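PFC0360w protein (Plasmodium falciparum, PDB 3NI8) probably binds the chaperone Hsp90 and stimulates its ATPase activity. Local coordinates at residues M19-P30 with N110-I121. Sequence-based numbering, arbitrary orientation.
Sequences MSFEITEEYYVP and NHTKLKLTHNNI
E26 OE1 takes a hydrogen bond from H111 NE2 at 2.6 Å; the carboxylate lies nearly coplanar with the imidazole and offers its anti lone pair. With CG anti to the backbone N (chi1 178°), the H111 ring turns toward E26, whose OE1 lies in the ring plane. Its ND1 is hydrogen-bonded to K108 NZ, and the edge of the Y28 ring meets its face, ring centroids 5.3 Å apart. T112 OG1 donates to V29 O (2.7 Å), just beyond strand 21-27, on a lone pair in the carbonyl plane, tying the turn before helix 31-39 to strand 111-119. From there back to F21, paired backbone N-H···O bonds join Y27 to T112, E25 to L114, I23 to L116 and F21 to H118 in antiparallel register. On the face toward helix 132-150, H118 CB sits over the F21 ring, 3.9 Å from its centroid, while I121 CD1 reaches F21 CE2 at 3.7 Å. The other face carries E26 and a long salt bridge from E22 OE2 to K115 NZ (3.6 Å). Strand 21-27, outermost in this chain's sheet, has chemically distinct faces: mainly aromatic and aliphatic toward the helix, with buried H118 satisfied by S98 and W140, and largely charged and polar on the reverse.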
loop_
_atom_site.group_PDB
_atom_site.type_symbol
_atom_site.label_atom_id
_atom_site.label_comp_id
_atom_site.label_asym_id
_atom_site.label_seq_id
_atom_site.Cartn_x
_atom_site.Cartn_y
_atom_site.Cartn_z
ATOM N N MET A 19 10.685 10.092 8.917
ATOM C CA MET A 19 9.233 10.136 8.683
ATOM C C MET A 19 8.852 9.661 7.273
ATOM O O MET A 19 7.685 9.473 6.960
ATOM C CB MET A 19 8.642 11.519 9.008
ATOM C CG MET A 19 8.725 11.940 10.486
ATOM S SD MET A 19 7.933 13.570 10.776
ATOM C CE MET A 19 7.833 13.667 12.574
ATOM N N SER A 20 9.837 9.450 6.423
ATOM C CA SER A 20 9.559 8.854 5.138
ATOM C C SER A 20 10.446 7.657 4.815
ATOM O O SER A 20 11.535 7.496 5.386
ATOM C CB SER A 20 9.715 9.906 4.046
ATOM O OG SER A 20 10.940 10.561 4.233
ATOM N N PHE A 21 9.961 6.821 3.896
ATOM C CA PHE A 21 10.804 5.848 3.208
ATOM C C PHE A 21 10.289 5.552 1.807
ATOM O O PHE A 21 9.102 5.733 1.497
ATOM C CB PHE A 21 10.977 4.549 4.010
ATOM C CG PHE A 21 9.703 3.766 4.180
ATOM C CD1 PHE A 21 9.247 2.929 3.173
ATOM C CD2 PHE A 21 8.963 3.867 5.350
ATOM C CE1 PHE A 21 8.096 2.229 3.317
ATOM C CE2 PHE A 21 7.805 3.154 5.497
ATOM C CZ PHE A 21 7.367 2.338 4.483
ATOM N N GLU A 22 11.202 5.065 0.975
ATOM C CA GLU A 22 10.898 4.704 -0.399
ATOM C C GLU A 22 11.276 3.231 -0.658
ATOM O O GLU A 22 12.382 2.775 -0.304
ATOM C CB GLU A 22 11.657 5.641 -1.339
ATOM C CG GLU A 22 11.142 5.684 -2.766
ATOM C CD GLU A 22 12.074 6.470 -3.703
ATOM O OE1 GLU A 22 13.287 6.120 -3.809
ATOM O OE2 GLU A 22 11.587 7.446 -4.335
ATOM N N ILE A 23 10.353 2.489 -1.263
ATOM C CA ILE A 23 10.645 1.127 -1.726
ATOM C C ILE A 23 10.470 1.046 -3.239
ATOM O O ILE A 23 9.426 1.430 -3.779
ATOM C CB ILE A 23 9.736 0.055 -1.066
ATOM C CG1 ILE A 23 9.828 0.121 0.456
ATOM C CG2 ILE A 23 10.108 -1.346 -1.569
ATOM C CD1 ILE A 23 8.585 -0.438 1.179
ATOM N N THR A 24 11.489 0.517 -3.910
ATOM C CA THR A 24 11.456 0.375 -5.366
ATOM C C THR A 24 11.639 -1.092 -5.720
ATOM O O THR A 24 12.542 -1.747 -5.185
ATOM C CB THR A 24 12.544 1.265 -6.044
ATOM O OG1 THR A 24 12.233 2.655 -5.818
ATOM C CG2 THR A 24 12.600 1.020 -7.530
ATOM N N GLU A 25 10.757 -1.612 -6.582
ATOM C CA GLU A 25 10.770 -3.021 -7.035
ATOM C C GLU A 25 10.257 -3.150 -8.478
ATOM O O GLU A 25 9.361 -2.410 -8.886
ATOM C CB GLU A 25 9.893 -3.898 -6.131
ATOM C CG GLU A 25 10.315 -4.000 -4.676
ATOM C CD GLU A 25 11.643 -4.702 -4.503
ATOM O OE1 GLU A 25 12.103 -5.340 -5.476
ATOM O OE2 GLU A 25 12.234 -4.606 -3.402
ATOM N N GLU A 26 10.796 -4.103 -9.241
ATOM C CA GLU A 26 10.346 -4.320 -10.617
ATOM C C GLU A 26 9.717 -5.698 -10.785
ATOM O O GLU A 26 10.209 -6.704 -10.246
ATOM C CB GLU A 26 11.491 -4.106 -11.626
ATOM C CG GLU A 26 12.053 -2.681 -11.637
ATOM C CD GLU A 26 13.313 -2.532 -12.469
ATOM O OE1 GLU A 26 13.349 -3.053 -13.609
ATOM O OE2 GLU A 26 14.268 -1.880 -11.991
ATOM N N TYR A 27 8.626 -5.735 -11.534
ATOM C CA TYR A 27 7.893 -6.975 -11.742
ATOM C C TYR A 27 7.717 -7.230 -13.228
ATOM O O TYR A 27 7.533 -6.284 -14.002
ATOM C CB TYR A 27 6.528 -6.914 -11.048
ATOM C CG TYR A 27 6.623 -6.880 -9.528
ATOM C CD1 TYR A 27 6.513 -8.042 -8.790
ATOM C CD2 TYR A 27 6.833 -5.678 -8.838
ATOM C CE1 TYR A 27 6.609 -8.023 -7.407
ATOM C CE2 TYR A 27 6.933 -5.650 -7.460
ATOM C CZ TYR A 27 6.817 -6.826 -6.748
ATOM O OH TYR A 27 6.896 -6.829 -5.371
ATOM N N TYR A 28 7.768 -8.502 -13.618
ATOM C CA TYR A 28 7.630 -8.892 -15.015
ATOM C C TYR A 28 6.172 -9.081 -15.380
ATOM O O TYR A 28 5.750 -10.124 -15.870
ATOM C CB TYR A 28 8.469 -10.129 -15.310
ATOM C CG TYR A 28 9.950 -9.861 -15.141
ATOM C CD1 TYR A 28 10.632 -9.008 -16.035
ATOM C CD2 TYR A 28 10.665 -10.419 -14.086
ATOM C CE1 TYR A 28 11.993 -8.750 -15.893
ATOM C CE2 TYR A 28 12.028 -10.163 -13.925
ATOM C CZ TYR A 28 12.686 -9.330 -14.839
ATOM O OH TYR A 28 14.037 -9.069 -14.702
ATOM N N VAL A 29 5.420 -8.012 -15.186
ATOM C CA VAL A 29 3.993 -8.028 -15.312
ATOM C C VAL A 29 3.643 -6.561 -15.644
ATOM O O VAL A 29 4.387 -5.656 -15.260
ATOM C CB VAL A 29 3.382 -8.563 -13.965
ATOM C CG1 VAL A 29 2.772 -7.438 -13.117
ATOM C CG2 VAL A 29 2.407 -9.664 -14.227
ATOM N N PRO A 30 2.542 -6.322 -16.387
ATOM C CA PRO A 30 2.218 -4.960 -16.818
ATOM C C PRO A 30 1.545 -4.138 -15.700
ATOM O O PRO A 30 0.979 -4.725 -14.775
ATOM C CB PRO A 30 1.243 -5.199 -17.973
ATOM C CG PRO A 30 0.520 -6.448 -17.580
ATOM C CD PRO A 30 1.523 -7.297 -16.840
ATOM N N ASN A 110 5.277 -5.818 -20.446
ATOM C CA ASN A 110 5.178 -6.777 -19.346
ATOM C C ASN A 110 6.341 -6.689 -18.364
ATOM O O ASN A 110 6.902 -7.696 -17.962
ATOM C CB ASN A 110 4.993 -8.204 -19.881
ATOM C CG ASN A 110 3.729 -8.355 -20.691
ATOM O OD1 ASN A 110 2.793 -7.576 -20.540
ATOM N ND2 ASN A 110 3.692 -9.346 -21.560
ATOM N N HIS A 111 6.690 -5.464 -17.996
ATOM C CA HIS A 111 7.780 -5.167 -17.058
ATOM C C HIS A 111 7.418 -3.820 -16.435
ATOM O O HIS A 111 7.438 -2.802 -17.125
ATOM C CB HIS A 111 9.140 -5.078 -17.790
ATOM C CG HIS A 111 10.303 -4.718 -16.905
ATOM N ND1 HIS A 111 11.607 -5.041 -17.224
ATOM C CD2 HIS A 111 10.364 -4.069 -15.716
ATOM C CE1 HIS A 111 12.419 -4.604 -16.275
ATOM N NE2 HIS A 111 11.690 -4.017 -15.345
ATOM N N THR A 112 7.059 -3.818 -15.155
ATOM C CA THR A 112 6.625 -2.591 -14.480
ATOM C C THR A 112 7.531 -2.236 -13.311
ATOM O O THR A 112 7.944 -3.106 -12.545
ATOM C CB THR A 112 5.172 -2.710 -14.002
ATOM O OG1 THR A 112 4.336 -2.937 -15.142
ATOM C CG2 THR A 112 4.699 -1.444 -13.285
ATOM N N LYS A 113 7.838 -0.956 -13.186
ATOM C CA LYS A 113 8.619 -0.474 -12.059
ATOM C C LYS A 113 7.690 0.049 -10.986
ATOM O O LYS A 113 6.999 1.048 -11.180
ATOM C CB LYS A 113 9.582 0.611 -12.511
ATOM C CG LYS A 113 10.726 0.848 -11.571
ATOM C CD LYS A 113 11.652 1.902 -12.150
ATOM C CE LYS A 113 12.525 2.490 -11.059
ATOM N NZ LYS A 113 11.687 2.890 -9.880
ATOM N N LEU A 114 7.653 -0.666 -9.867
ATOM C CA LEU A 114 6.854 -0.276 -8.710
ATOM C C LEU A 114 7.679 0.598 -7.752
ATOM O O LEU A 114 8.704 0.184 -7.229
ATOM C CB LEU A 114 6.302 -1.521 -8.010
ATOM C CG LEU A 114 5.396 -1.437 -6.772
ATOM C CD1 LEU A 114 4.288 -0.466 -6.997
ATOM C CD2 LEU A 114 4.812 -2.819 -6.435
ATOM N N LYS A 115 7.205 1.817 -7.535
ATOM C CA LYS A 115 7.853 2.745 -6.627
ATOM C C LYS A 115 6.849 3.186 -5.571
ATOM O O LYS A 115 5.913 3.952 -5.856
ATOM C CB LYS A 115 8.444 3.934 -7.412
ATOM C CG LYS A 115 8.994 5.061 -6.563
ATOM C CD LYS A 115 9.801 6.060 -7.424
ATOM C CE LYS A 115 9.591 7.514 -6.947
ATOM N NZ LYS A 115 10.480 8.514 -7.627
ATOM N N LEU A 116 7.027 2.677 -4.353
ATOM C CA LEU A 116 6.190 3.092 -3.244
ATOM C C LEU A 116 6.878 4.133 -2.323
ATOM O O LEU A 116 7.976 3.888 -1.796
ATOM C CB LEU A 116 5.696 1.873 -2.452
ATOM C CG LEU A 116 4.604 2.137 -1.399
ATOM C CD1 LEU A 116 3.819 0.878 -1.161
ATOM C CD2 LEU A 116 5.156 2.665 -0.065
ATOM N N THR A 117 6.210 5.280 -2.141
ATOM C CA THR A 117 6.666 6.327 -1.217
ATOM C C THR A 117 5.714 6.484 -0.031
ATOM O O THR A 117 4.519 6.740 -0.205
ATOM C CB THR A 117 6.831 7.728 -1.898
ATOM O OG1 THR A 117 7.458 7.583 -3.170
ATOM C CG2 THR A 117 7.689 8.631 -1.046
ATOM N N HIS A 118 6.262 6.365 1.174
ATOM C CA HIS A 118 5.468 6.503 2.386
ATOM C C HIS A 118 6.023 7.705 3.169
ATOM O O HIS A 118 7.145 7.640 3.682
ATOM C CB HIS A 118 5.551 5.197 3.193
ATOM C CG HIS A 118 4.393 4.957 4.109
ATOM N ND1 HIS A 118 3.980 3.689 4.456
ATOM C CD2 HIS A 118 3.552 5.814 4.744
ATOM C CE1 HIS A 118 2.937 3.774 5.266
ATOM N NE2 HIS A 118 2.653 5.051 5.451
ATOM N N ASN A 119 5.249 8.799 3.206
ATOM C CA ASN A 119 5.636 10.075 3.859
ATOM C C ASN A 119 4.780 10.330 5.086
ATOM O O ASN A 119 3.727 9.716 5.250
ATOM C CB ASN A 119 5.397 11.296 2.942
ATOM C CG ASN A 119 6.219 11.272 1.669
ATOM O OD1 ASN A 119 5.656 11.323 0.574
ATOM N ND2 ASN A 119 7.540 11.201 1.793
ATOM N N ASN A 120 5.207 11.288 5.906
ATOM C CA ASN A 120 4.367 11.861 6.962
ATOM C C ASN A 120 3.939 10.810 7.952
ATOM O O ASN A 120 2.787 10.815 8.414
ATOM C CB ASN A 120 3.114 12.555 6.383
ATOM C CG ASN A 120 3.433 13.855 5.630
ATOM O OD1 ASN A 120 4.577 14.302 5.574
ATOM N ND2 ASN A 120 2.400 14.459 5.047
ATOM N N ILE A 121 4.868 9.901 8.248
ATOM C CA ILE A 121 4.701 8.869 9.265
ATOM C C ILE A 121 4.979 9.483 10.646
ATOM O O ILE A 121 6.073 10.006 10.882
ATOM C CB ILE A 121 5.685 7.660 9.001
ATOM C CG1 ILE A 121 5.402 7.003 7.640
ATOM C CG2 ILE A 121 5.600 6.623 10.109
ATOM C CD1 ILE A 121 6.571 6.225 7.063
#